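Glycoside Hydrolase (Bacteroides uniformis, PDB 5T99) is a family 2 glycoside hydrolase of a gut bacterium that binds the galactose-like inhibitor D-galacto-isofagomine and probably acts as a beta-galactosidase in agarose breakdown. Local coordinates at residues R220-I223 with E229-A232; T154-S159 with Y384-D389; Q335-M340 with G588-C593; Y433-C438 with Q464-A469; L790-D795 with T816-E821. All blocks are in the same frame, centred on the assembly; numbering follows the deposited sequence.

Contacts 3, 4 and 5 are buried, contact 1 is partly buried and contact 2 lies on the surface. Contacts 3 and 4 both belong to the TIM barrel, and contact 2 joins that barrel to the sugar-binding domain; contacts 2 and 4 even touch, through Phe388 packed on Tyr433 and Leu434. Contacts 1 and 5 lie in beta domains but differ in kind: contact 1 pairs neighbouring strands of one sheet by backbone hydrogen bonds, whereas contact 5 faces strands of two sheets through apolar groups. Contact 3 is likewise apolar, contact 4 adds bridging waters to close helix packing, and contact 2 sets a guanidinium against a leucine and a tyrosine hydroxyl.

Contact 1: R220-I223 with E229-A232; sequences RHSI and ETVA
The flat groups that meet between Ile223 and the pair Val231-Ala232 are peptide units, joined through their N-H and C=O groups and not laid face on face. Ile223 N donates to Ala232 O at 2.9 Å with an almost straight N-H...O angle of 170°, and Val231 N returns a bond of 2.9 Å to Ile223 O. The one ring nearby, the imidazole of His221, leads away from the 229-232 segment, and its ND1 is hydrogen-bonded to the hydroxyl of Thr272 on strand 268-276.

Two residues thus stand opposite one. Val231 has an almost helical backbone (psi -11°), which inserts the extra residue and brings Ala232 round to pair with Ile223. In the side chain of Val231, with CG1 anti to the carbonyl carbon (chi1 -56°), CG2 falls between the backbone N and that carbon, and this places it 3.6 Å from Ile223 O and 4.4 Å from Ile223 CG2. Ala232 and Ile223 share a face of the sheet, their CB atoms 4.4 Å apart; the small methyl suits a place beside a branched isoleucine, and both residues also pack on Ile252 of strand 245-255. The methyl CG2 of Thr230 touches Ser222 CB at 3.9 Å, a light contact beside the bulge.

This is a classic beta bulge, formed where strand 230-240 enters its hairpin with strand 215-224, in the beta domain that family 2 enzymes carry between the sugar-binding domain and the barrel.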
# COMPACT_ATOMS: atom_id res chain seq x y z
N ARG A 220 5.25 5.86 -33.33
CA ARG A 220 6.06 4.65 -33.27
C ARG A 220 6.08 4.08 -31.86
O ARG A 220 6.70 4.66 -30.96
CB ARG A 220 7.49 4.93 -33.72
CG ARG A 220 8.31 3.67 -33.91
CD ARG A 220 9.78 3.99 -34.10
NE ARG A 220 9.99 4.83 -35.28
CZ ARG A 220 11.11 5.50 -35.55
NH1 ARG A 220 12.16 5.43 -34.73
NH2 ARG A 220 11.18 6.24 -36.65
N HIS A 221 5.43 2.93 -31.71
CA HIS A 221 5.42 2.17 -30.46
C HIS A 221 6.55 1.15 -30.44
O HIS A 221 6.50 0.18 -31.20
CB HIS A 221 4.10 1.42 -30.29
CG HIS A 221 2.91 2.31 -30.17
ND1 HIS A 221 2.80 3.27 -29.19
CD2 HIS A 221 1.77 2.37 -30.89
CE1 HIS A 221 1.65 3.89 -29.32
NE2 HIS A 221 1.00 3.37 -30.35
N SER A 222 7.53 1.34 -29.56
CA SER A 222 8.57 0.35 -29.29
C SER A 222 8.27 -0.42 -27.99
O SER A 222 8.21 0.18 -26.90
CB SER A 222 9.94 1.01 -29.21
OG SER A 222 10.27 1.63 -30.44
N ILE A 223 8.07 -1.73 -28.13
CA ILE A 223 7.81 -2.61 -27.00
C ILE A 223 9.13 -3.21 -26.57
O ILE A 223 9.78 -3.92 -27.33
CB ILE A 223 6.79 -3.70 -27.34
CG1 ILE A 223 5.43 -3.03 -27.56
CG2 ILE A 223 6.70 -4.72 -26.20
CD1 ILE A 223 4.35 -3.95 -28.09
N GLU A 229 15.90 -4.50 -24.51
CA GLU A 229 15.93 -4.68 -25.99
C GLU A 229 14.53 -4.51 -26.61
O GLU A 229 13.55 -5.10 -26.14
CB GLU A 229 16.54 -6.04 -26.38
CG GLU A 229 18.05 -6.18 -26.13
CD GLU A 229 18.94 -5.52 -27.21
OE1 GLU A 229 19.80 -6.22 -27.78
OE2 GLU A 229 18.80 -4.30 -27.51
N THR A 230 14.44 -3.70 -27.66
CA THR A 230 13.20 -3.52 -28.40
C THR A 230 12.91 -4.80 -29.16
O THR A 230 13.72 -5.19 -30.00
CB THR A 230 13.27 -2.35 -29.41
OG1 THR A 230 13.60 -1.12 -28.75
CG2 THR A 230 11.94 -2.19 -30.14
N VAL A 231 11.79 -5.44 -28.85
CA VAL A 231 11.40 -6.73 -29.47
C VAL A 231 10.25 -6.63 -30.47
O VAL A 231 9.96 -7.59 -31.19
CB VAL A 231 11.08 -7.80 -28.39
CG1 VAL A 231 12.26 -7.98 -27.46
CG2 VAL A 231 9.81 -7.47 -27.60
N ALA A 232 9.58 -5.48 -30.53
CA ALA A 232 8.52 -5.26 -31.52
C ALA A 232 8.27 -3.77 -31.66
O ALA A 232 8.43 -3.02 -30.70
CB ALA A 232 7.23 -5.97 -31.12

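Contact 2: T154-S159 with Y384-D389; sequences TPRDLS and YHLYFD
The loop that holds Arg156 and the turn that holds Leu386 and Tyr387, just ahead of a helix, are both irregular. Residues 384-386 have helical backbone angles without the regular bonds of a helix, and Tyr387 N bonds back to Tyr384 O at 2.7 Å. On the other side Leu158 adopts a left-handed conformation (phi 65°), and in the turn around it Ser159 OG donates to Arg156 O at 2.8 Å.

The arginine runs extended from CG to NE, long enough to carry its charge across the gap. Tyr387 OH then sits over the middle of one guanidinium face, 4.0 Å from Arg156 CZ, with ring and guanidinium planes 64° apart. Leu386 CD1 approaches obliquely, 3.4 Å from Arg156 NH1. Leu386 also lays its CB 3.8 Å above the centre of the Tyr387 ring, covering that face of the ring.

The charge itself is answered elsewhere: NE makes a salt bridge with Glu113, while NH1 has a weak bond to Asn382, whose side-chain amide also donates to Asp157 O. The contact lies at the surface between the loop that follows strand 146-153 of the sugar-binding domain and the entrance to barrel helix 388-403, with Glu113 lying just before strand 114-118.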
# COMPACT_ATOMS: atom_id res chain seq x y z
N THR A 154 -5.55 23.29 2.72
CA THR A 154 -6.39 23.59 3.89
C THR A 154 -7.14 22.35 4.36
O THR A 154 -8.38 22.33 4.34
CB THR A 154 -7.35 24.78 3.64
OG1 THR A 154 -8.12 24.57 2.45
CG2 THR A 154 -6.57 26.08 3.50
N PRO A 155 -6.40 21.30 4.79
CA PRO A 155 -7.08 20.11 5.30
C PRO A 155 -7.94 20.42 6.52
O PRO A 155 -7.50 21.16 7.41
CB PRO A 155 -5.93 19.17 5.67
CG PRO A 155 -4.76 20.07 5.88
CD PRO A 155 -4.94 21.16 4.87
N ARG A 156 -9.14 19.85 6.55
CA ARG A 156 -10.12 20.11 7.60
C ARG A 156 -10.12 19.00 8.62
O ARG A 156 -9.78 17.86 8.32
CB ARG A 156 -11.52 20.20 6.99
CG ARG A 156 -11.67 21.30 5.95
CD ARG A 156 -13.13 21.42 5.54
NE ARG A 156 -13.31 22.30 4.38
CZ ARG A 156 -14.48 22.55 3.80
NH1 ARG A 156 -15.60 22.00 4.27
NH2 ARG A 156 -14.53 23.37 2.74
N ASP A 157 -10.52 19.33 9.85
CA ASP A 157 -10.72 18.30 10.87
C ASP A 157 -11.97 17.53 10.48
O ASP A 157 -12.84 18.05 9.78
CB ASP A 157 -10.83 18.90 12.29
CG ASP A 157 -10.47 17.87 13.41
OD1 ASP A 157 -10.35 16.65 13.14
OD2 ASP A 157 -10.32 18.30 14.57
N LEU A 158 -12.03 16.27 10.91
CA LEU A 158 -13.18 15.40 10.69
C LEU A 158 -13.41 15.10 9.20
O LEU A 158 -14.55 14.99 8.75
CB LEU A 158 -14.43 16.00 11.36
CG LEU A 158 -14.21 16.43 12.82
CD1 LEU A 158 -15.36 17.28 13.33
CD2 LEU A 158 -14.00 15.19 13.69
N SER A 159 -12.31 14.97 8.46
CA SER A 159 -12.33 14.72 7.03
C SER A 159 -11.83 13.32 6.65
O SER A 159 -11.78 12.99 5.45
CB SER A 159 -11.48 15.77 6.32
OG SER A 159 -10.12 15.63 6.66
N TYR A 384 -15.85 13.00 1.81
CA TYR A 384 -15.96 13.19 0.36
C TYR A 384 -17.37 13.64 -0.09
O TYR A 384 -17.50 14.26 -1.15
CB TYR A 384 -15.51 11.93 -0.40
CG TYR A 384 -15.31 12.17 -1.89
CD1 TYR A 384 -14.31 13.02 -2.34
CD2 TYR A 384 -16.14 11.57 -2.84
CE1 TYR A 384 -14.12 13.26 -3.69
CE2 TYR A 384 -15.96 11.82 -4.20
CZ TYR A 384 -14.95 12.67 -4.62
OH TYR A 384 -14.74 12.92 -5.95
N HIS A 385 -18.40 13.38 0.71
CA HIS A 385 -19.77 13.84 0.41
C HIS A 385 -19.89 15.35 0.12
O HIS A 385 -20.81 15.77 -0.60
CB HIS A 385 -20.74 13.46 1.53
CG HIS A 385 -20.70 14.39 2.70
ND1 HIS A 385 -19.81 14.24 3.74
CD2 HIS A 385 -21.42 15.51 2.98
CE1 HIS A 385 -19.98 15.23 4.61
NE2 HIS A 385 -20.96 16.00 4.17
N LEU A 386 -18.99 16.16 0.67
CA LEU A 386 -18.91 17.58 0.30
C LEU A 386 -18.60 17.82 -1.17
O LEU A 386 -19.01 18.83 -1.73
CB LEU A 386 -17.84 18.29 1.13
CG LEU A 386 -18.10 18.42 2.64
CD1 LEU A 386 -16.86 18.96 3.34
CD2 LEU A 386 -19.33 19.29 2.91
N TYR A 387 -17.86 16.90 -1.78
CA TYR A 387 -17.37 17.04 -3.14
C TYR A 387 -18.03 16.12 -4.15
O TYR A 387 -17.83 16.33 -5.35
CB TYR A 387 -15.86 16.82 -3.14
CG TYR A 387 -15.20 17.63 -2.06
CD1 TYR A 387 -15.16 19.03 -2.14
CD2 TYR A 387 -14.66 17.02 -0.93
CE1 TYR A 387 -14.58 19.78 -1.14
CE2 TYR A 387 -14.07 17.77 0.07
CZ TYR A 387 -14.04 19.14 -0.04
OH TYR A 387 -13.45 19.86 0.96
N PHE A 388 -18.82 15.15 -3.68
CA PHE A 388 -19.31 14.06 -4.51
C PHE A 388 -20.04 14.50 -5.77
O PHE A 388 -19.73 14.01 -6.85
CB PHE A 388 -20.19 13.09 -3.72
CG PHE A 388 -20.52 11.82 -4.48
CD1 PHE A 388 -19.67 10.70 -4.40
CD2 PHE A 388 -21.66 11.73 -5.27
CE1 PHE A 388 -19.96 9.52 -5.09
CE2 PHE A 388 -21.96 10.56 -5.97
CZ PHE A 388 -21.10 9.45 -5.88
N ASP A 389 -21.01 15.41 -5.64
CA ASP A 389 -21.78 15.86 -6.80
C ASP A 389 -20.91 16.55 -7.87
O ASP A 389 -21.03 16.26 -9.05
CB ASP A 389 -22.93 16.77 -6.37
CG ASP A 389 -24.15 15.99 -5.90
OD1 ASP A 389 -25.23 16.61 -5.75
OD2 ASP A 389 -24.04 14.76 -5.69

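Contact 3: Q335-M340 with G588-C593; sequences QIMKEM and GAVDLC
Val590 offers one methyl, CG2, to two residues of helix 327-339. With CG1 anti to the backbone N (chi1 176°), CG2 is left beside that N and meets Ile336 and Met337 together. Ile336 brings its own CG2 obliquely to 3.9 Å from Val590 CG2. Met337 bends twice along its chain, at chi2 (-68°) and again at chi3, folding its methyl back so that CE comes within 3.5 Å of the same Val590 CG2; the methionine and the valine run alongside one another, pointing opposite ways. An unbranched methionine can bend in this way to bring its methyl against Val590.

Met340 does the opposite. Its CG lies anti to the backbone N and the chain stays extended until the last bond, carrying SD to 3.8 Å from Ala589 CB. The compact alanine leaves room for the broad sulfur, and the side chain of Met340 also packs on Phe600, Tyr603 and Trp607 of helix 598-607.

Beyond the packing, Asp591 OD1 accepts from Cys593 N in an Asx turn that shapes the loop, and OD2 makes a salt bridge with Arg502. The whole is a TIM-barrel arrangement: the helix after the first parallel strand packs on the loop that follows the last, with the side chain of Ala589 about 14 Å from the bound D-galacto-isofagomine.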
# COMPACT_ATOMS: atom_id res chain seq x y z
N GLN A 335 6.81 -6.97 0.56
CA GLN A 335 7.65 -8.17 0.74
C GLN A 335 7.27 -8.98 1.98
O GLN A 335 7.17 -10.21 1.94
CB GLN A 335 9.12 -7.78 0.85
CG GLN A 335 9.76 -7.39 -0.47
CD GLN A 335 11.17 -6.86 -0.30
OE1 GLN A 335 11.55 -6.38 0.78
NE2 GLN A 335 11.96 -6.94 -1.36
N ILE A 336 7.04 -8.26 3.08
CA ILE A 336 6.61 -8.90 4.34
C ILE A 336 5.25 -9.55 4.14
O ILE A 336 5.05 -10.70 4.53
CB ILE A 336 6.68 -7.90 5.53
CG1 ILE A 336 8.16 -7.66 5.89
CG2 ILE A 336 5.93 -8.42 6.74
CD1 ILE A 336 8.40 -6.44 6.76
N MET A 337 4.33 -8.85 3.49
CA MET A 337 3.04 -9.46 3.13
C MET A 337 3.21 -10.72 2.25
O MET A 337 2.57 -11.74 2.52
CB MET A 337 2.10 -8.43 2.51
CG MET A 337 1.64 -7.34 3.47
SD MET A 337 0.55 -7.94 4.78
CE MET A 337 1.71 -8.25 6.11
N LYS A 338 4.10 -10.69 1.26
CA LYS A 338 4.34 -11.90 0.43
C LYS A 338 4.90 -13.09 1.25
O LYS A 338 4.59 -14.24 0.94
CB LYS A 338 5.21 -11.61 -0.80
CG LYS A 338 4.42 -10.99 -1.94
CD LYS A 338 5.30 -10.31 -2.99
CE LYS A 338 6.15 -11.28 -3.81
NZ LYS A 338 5.33 -12.30 -4.51
N GLU A 339 5.68 -12.80 2.29
CA GLU A 339 6.17 -13.84 3.21
C GLU A 339 5.04 -14.49 4.01
O GLU A 339 5.12 -15.68 4.34
CB GLU A 339 7.26 -13.28 4.15
CG GLU A 339 8.61 -13.15 3.46
CD GLU A 339 9.62 -12.31 4.23
OE1 GLU A 339 9.52 -12.19 5.48
OE2 GLU A 339 10.53 -11.75 3.56
N MET A 340 4.00 -13.72 4.31
CA MET A 340 2.78 -14.25 4.95
C MET A 340 1.91 -15.12 4.02
O MET A 340 0.99 -15.77 4.50
CB MET A 340 1.93 -13.08 5.50
CG MET A 340 1.03 -13.45 6.67
SD MET A 340 0.36 -12.02 7.54
CE MET A 340 -1.04 -11.68 6.47
N GLY A 588 -3.65 -4.94 12.55
CA GLY A 588 -2.58 -5.47 11.72
C GLY A 588 -2.11 -6.85 12.15
O GLY A 588 -1.97 -7.12 13.34
N ALA A 589 -1.89 -7.72 11.17
CA ALA A 589 -1.17 -8.97 11.40
C ALA A 589 0.32 -8.70 11.68
O ALA A 589 0.99 -9.48 12.38
CB ALA A 589 -1.32 -9.89 10.21
N VAL A 590 0.82 -7.61 11.12
CA VAL A 590 2.18 -7.13 11.33
C VAL A 590 2.03 -5.76 11.96
O VAL A 590 1.12 -5.01 11.59
CB VAL A 590 2.94 -7.06 9.98
CG1 VAL A 590 4.34 -6.48 10.13
CG2 VAL A 590 3.03 -8.45 9.35
N ASP A 591 2.90 -5.42 12.91
CA ASP A 591 2.80 -4.14 13.64
C ASP A 591 3.26 -2.96 12.78
O ASP A 591 3.78 -3.15 11.68
CB ASP A 591 3.53 -4.21 15.01
CG ASP A 591 5.05 -3.95 14.93
OD1 ASP A 591 5.61 -3.55 13.88
OD2 ASP A 591 5.71 -4.14 15.97
N LEU A 592 3.07 -1.76 13.30
CA LEU A 592 3.31 -0.52 12.55
C LEU A 592 4.75 -0.30 12.06
O LEU A 592 4.97 0.45 11.10
CB LEU A 592 2.88 0.67 13.41
CG LEU A 592 2.72 2.06 12.81
CD1 LEU A 592 1.56 2.07 11.82
CD2 LEU A 592 2.50 3.06 13.93
N CYS A 593 5.73 -0.91 12.72
CA CYS A 593 7.14 -0.79 12.30
C CYS A 593 7.63 -2.02 11.50
O CYS A 593 8.81 -2.14 11.18
CB CYS A 593 8.06 -0.47 13.50
SG CYS A 593 8.31 -1.83 14.66

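Contact 4: Y433-C438 with Q464-A469; sequences YLADIC and QQVDIA
Helix 427-441 comes up against the Gln465-Val466 backbone at Ala435, where Ala435 CA and Val466 CA are 5.8 Å apart. So close an approach suits alanine: its CB lies only 3.1 Å from Gln465 O, a tight fit, and 4.3 Å from Val466 CG1. Val466 in turn rests on Ile414 of strand 409-416, its branched side chain filling the layer between helix and barrel wall.

Around the methyl of Ala435 the polar groups are joined by water. One water donates to Gln465 O at 2.8 Å and to Asp436 OD1 at 3.3 Å, linking the loop carbonyl to a helix side chain. A second donates to Ala435 O at 2.9 Å and, weakly, to Asp467 OD2. The carboxylate of Asp436 has charged partners too, Lys432 and Arg439, one helical turn before it and three residues after it; both probably favour the charged form of Asp436. Asp467 OD2 accepts from Ser447 N, at the start of the adjacent strand 447-451, and Gln465 turns its amide to Asn461 O.

Such packing belongs to the beta-alpha-beta repeat of a TIM barrel: helix 427-441 connects the parallel strands 409-416 and 447-451, and here its Ala435 flank meets the turn leading into strand 468-472.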
# COMPACT_ATOMS: atom_id res chain seq x y z
N TYR A 433 -24.40 4.58 -11.19
CA TYR A 433 -23.71 5.74 -11.72
C TYR A 433 -22.19 5.54 -11.76
O TYR A 433 -21.56 5.78 -12.80
CB TYR A 433 -24.11 6.98 -10.89
CG TYR A 433 -23.24 8.19 -11.02
CD1 TYR A 433 -23.19 8.92 -12.20
CD2 TYR A 433 -22.47 8.63 -9.95
CE1 TYR A 433 -22.38 10.06 -12.32
CE2 TYR A 433 -21.66 9.76 -10.06
CZ TYR A 433 -21.62 10.46 -11.24
OH TYR A 433 -20.82 11.59 -11.32
N LEU A 434 -21.63 5.08 -10.64
CA LEU A 434 -20.19 4.83 -10.55
C LEU A 434 -19.77 3.60 -11.33
O LEU A 434 -18.73 3.60 -11.97
CB LEU A 434 -19.75 4.67 -9.08
CG LEU A 434 -19.95 5.92 -8.23
CD1 LEU A 434 -19.79 5.59 -6.75
CD2 LEU A 434 -19.02 7.05 -8.66
N ALA A 435 -20.58 2.54 -11.28
CA ALA A 435 -20.29 1.35 -12.06
C ALA A 435 -20.33 1.60 -13.56
O ALA A 435 -19.54 1.00 -14.29
CB ALA A 435 -21.25 0.23 -11.69
N ASP A 436 -21.23 2.47 -14.03
CA ASP A 436 -21.31 2.78 -15.47
C ASP A 436 -20.05 3.48 -15.98
O ASP A 436 -19.58 3.16 -17.05
CB ASP A 436 -22.55 3.62 -15.82
CG ASP A 436 -23.85 2.85 -15.68
OD1 ASP A 436 -23.82 1.59 -15.60
OD2 ASP A 436 -24.91 3.51 -15.64
N ILE A 437 -19.52 4.41 -15.17
CA ILE A 437 -18.24 5.07 -15.46
C ILE A 437 -17.08 4.07 -15.54
O ILE A 437 -16.24 4.19 -16.43
CB ILE A 437 -17.93 6.16 -14.42
CG1 ILE A 437 -18.90 7.33 -14.59
CG2 ILE A 437 -16.50 6.67 -14.53
CD1 ILE A 437 -19.10 8.10 -13.30
N CYS A 438 -17.04 3.09 -14.63
CA CYS A 438 -16.05 2.00 -14.73
C CYS A 438 -16.15 1.26 -16.07
O CYS A 438 -15.14 1.04 -16.74
CB CYS A 438 -16.19 1.00 -13.58
SG CYS A 438 -15.81 1.68 -11.95
N GLN A 464 -26.20 -5.79 -7.19
CA GLN A 464 -26.37 -6.18 -8.57
C GLN A 464 -25.84 -5.14 -9.58
O GLN A 464 -25.75 -5.45 -10.77
CB GLN A 464 -27.86 -6.46 -8.85
CG GLN A 464 -28.45 -7.66 -8.11
CD GLN A 464 -28.78 -7.42 -6.63
OE1 GLN A 464 -28.74 -6.29 -6.14
NE2 GLN A 464 -29.10 -8.49 -5.92
N GLN A 465 -25.51 -3.94 -9.13
CA GLN A 465 -25.06 -2.86 -10.02
C GLN A 465 -23.57 -2.89 -10.32
O GLN A 465 -23.12 -2.19 -11.20
CB GLN A 465 -25.40 -1.50 -9.41
CG GLN A 465 -26.86 -1.29 -9.10
CD GLN A 465 -27.77 -1.47 -10.30
OE1 GLN A 465 -27.44 -1.08 -11.42
NE2 GLN A 465 -28.92 -2.07 -10.07
N VAL A 466 -22.81 -3.66 -9.55
CA VAL A 466 -21.39 -3.87 -9.82
C VAL A 466 -21.24 -5.28 -10.33
O VAL A 466 -22.17 -6.10 -10.20
CB VAL A 466 -20.47 -3.63 -8.58
CG1 VAL A 466 -20.40 -2.15 -8.27
CG2 VAL A 466 -20.94 -4.40 -7.35
N ASP A 467 -20.09 -5.56 -10.93
CA ASP A 467 -19.81 -6.87 -11.51
C ASP A 467 -19.60 -7.96 -10.44
O ASP A 467 -20.02 -9.11 -10.63
CB ASP A 467 -18.59 -6.79 -12.44
CG ASP A 467 -18.82 -5.92 -13.67
OD1 ASP A 467 -19.84 -6.12 -14.37
OD2 ASP A 467 -17.98 -5.05 -13.95
N ILE A 468 -18.92 -7.61 -9.35
CA ILE A 468 -18.56 -8.57 -8.30
C ILE A 468 -18.84 -7.93 -6.94
O ILE A 468 -18.37 -6.82 -6.66
CB ILE A 468 -17.08 -9.00 -8.39
CG1 ILE A 468 -16.74 -9.60 -9.78
CG2 ILE A 468 -16.76 -10.05 -7.33
CD1 ILE A 468 -15.25 -9.74 -10.05
N ALA A 469 -19.61 -8.64 -6.11
CA ALA A 469 -20.00 -8.14 -4.79
C ALA A 469 -19.01 -8.59 -3.70
O ALA A 469 -18.72 -9.79 -3.55
CB ALA A 469 -21.41 -8.62 -4.44
O HOH W 1 -19.28 -1.84 -13.90
O HOH W 2 -24.16 -0.90 -13.48

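Contact 5: L790-D795 with T816-E821; sequences LIVQSD and TTINVE
Val792 is the first residue along 790-795 to meet the other strand. Its CG2 points at Ile818 CG1 across 4.4 Å, a loose apolar contact between two beta-branched side chains, a type that suits extended strands. The backbones are well apart there, with the CA atoms of Val792 and Ile818 separated by 9.0 Å, so the side chains have to span the gap; Val792 also reaches Met802 and Ile804 of strand 800-807.

The strand ends at Gln793. At the next residue the backbones have drawn together, and the CA atoms of Ser794 and Val820 are 6.8 Å apart. A small residue fits this narrower place. Ser794 touches with its CB, 3.8 Å from Val820 CG1, which stands anti to its own backbone N (chi1 -179°) and is thereby turned toward the serine. The hydroxyl of Ser794 is buried but well satisfied, bonded to Thr724 O and Gly727 N, and weakly to Asp726 N. Asp795 follows, its carboxylate pairing with Lys798 and accepting a bond from His761.

Strand 787-793 belongs to one sheet and strand 814-821 to the other, so these residues meet face to face as in the interior of a beta sandwich, that of the C-terminal domain, with strand 814-821, the last of the chain, lying in the second sheet.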
# COMPACT_ATOMS: atom_id res chain seq x y z
N LEU A 790 14.94 0.94 14.14
CA LEU A 790 15.64 2.14 13.72
C LEU A 790 15.60 2.20 12.20
O LEU A 790 15.83 1.19 11.54
CB LEU A 790 17.11 2.09 14.20
CG LEU A 790 18.01 3.21 13.69
CD1 LEU A 790 17.57 4.54 14.27
CD2 LEU A 790 19.47 2.95 14.03
N ILE A 791 15.35 3.39 11.65
CA ILE A 791 15.32 3.57 10.21
C ILE A 791 16.37 4.60 9.81
O ILE A 791 16.31 5.74 10.24
CB ILE A 791 13.91 3.98 9.70
CG1 ILE A 791 12.86 2.96 10.18
CG2 ILE A 791 13.89 4.05 8.18
CD1 ILE A 791 11.42 3.40 9.99
N VAL A 792 17.33 4.20 8.99
CA VAL A 792 18.31 5.15 8.46
C VAL A 792 18.11 5.32 6.96
O VAL A 792 17.45 4.52 6.34
CB VAL A 792 19.78 4.78 8.82
CG1 VAL A 792 19.94 4.71 10.33
CG2 VAL A 792 20.24 3.48 8.15
N GLN A 793 18.69 6.39 6.42
CA GLN A 793 18.50 6.81 5.04
C GLN A 793 19.81 7.32 4.46
O GLN A 793 20.55 8.02 5.13
CB GLN A 793 17.46 7.92 4.98
CG GLN A 793 17.03 8.29 3.56
CD GLN A 793 15.79 9.15 3.55
OE1 GLN A 793 14.74 8.76 3.03
NE2 GLN A 793 15.89 10.34 4.13
N SER A 794 20.07 7.01 3.19
CA SER A 794 21.25 7.53 2.51
C SER A 794 21.17 9.05 2.31
O SER A 794 20.09 9.65 2.42
CB SER A 794 21.46 6.83 1.16
OG SER A 794 20.36 7.04 0.30
N ASP A 795 22.32 9.67 2.07
CA ASP A 795 22.40 11.04 1.57
C ASP A 795 22.65 10.97 0.07
O ASP A 795 23.42 10.12 -0.40
CB ASP A 795 23.54 11.83 2.23
CG ASP A 795 23.25 12.22 3.66
OD1 ASP A 795 24.23 12.44 4.41
OD2 ASP A 795 22.06 12.34 4.03
N THR A 816 26.70 -1.20 14.09
CA THR A 816 26.61 -1.86 12.79
C THR A 816 26.89 -0.84 11.70
O THR A 816 26.68 0.36 11.91
CB THR A 816 25.23 -2.56 12.58
OG1 THR A 816 25.30 -3.45 11.45
CG2 THR A 816 24.12 -1.56 12.37
N THR A 817 27.38 -1.34 10.57
CA THR A 817 27.66 -0.49 9.41
C THR A 817 26.72 -0.80 8.26
O THR A 817 26.47 -1.97 7.95
CB THR A 817 29.12 -0.62 8.93
OG1 THR A 817 30.00 -0.32 10.02
CG2 THR A 817 29.41 0.35 7.78
N ILE A 818 26.21 0.25 7.63
CA ILE A 818 25.44 0.14 6.40
C ILE A 818 26.30 0.75 5.29
O ILE A 818 26.78 1.88 5.42
CB ILE A 818 24.08 0.86 6.49
CG1 ILE A 818 23.27 0.39 7.71
CG2 ILE A 818 23.27 0.67 5.22
CD1 ILE A 818 22.95 -1.10 7.74
N ASN A 819 26.50 -0.02 4.22
CA ASN A 819 27.26 0.44 3.06
C ASN A 819 26.33 1.07 2.03
O ASN A 819 25.26 0.55 1.75
CB ASN A 819 28.08 -0.70 2.46
CG ASN A 819 29.35 -0.97 3.24
OD1 ASN A 819 30.27 -0.17 3.24
ND2 ASN A 819 29.39 -2.10 3.94
N VAL A 820 26.76 2.20 1.47
CA VAL A 820 25.94 3.01 0.58
C VAL A 820 26.68 3.12 -0.75
O VAL A 820 27.84 3.56 -0.79
CB VAL A 820 25.67 4.39 1.22
CG1 VAL A 820 24.79 5.26 0.32
CG2 VAL A 820 25.04 4.21 2.60
N GLU A 821 26.02 2.70 -1.84
CA GLU A 821 26.61 2.63 -3.17
C GLU A 821 25.85 3.48 -4.19
O GLU A 821 24.73 3.90 -3.93
CB GLU A 821 26.61 1.18 -3.64
CG GLU A 821 27.52 0.26 -2.84
CD GLU A 821 27.44 -1.19 -3.30
OE1 GLU A 821 26.64 -1.50 -4.20
OE2 GLU A 821 28.19 -2.03 -2.75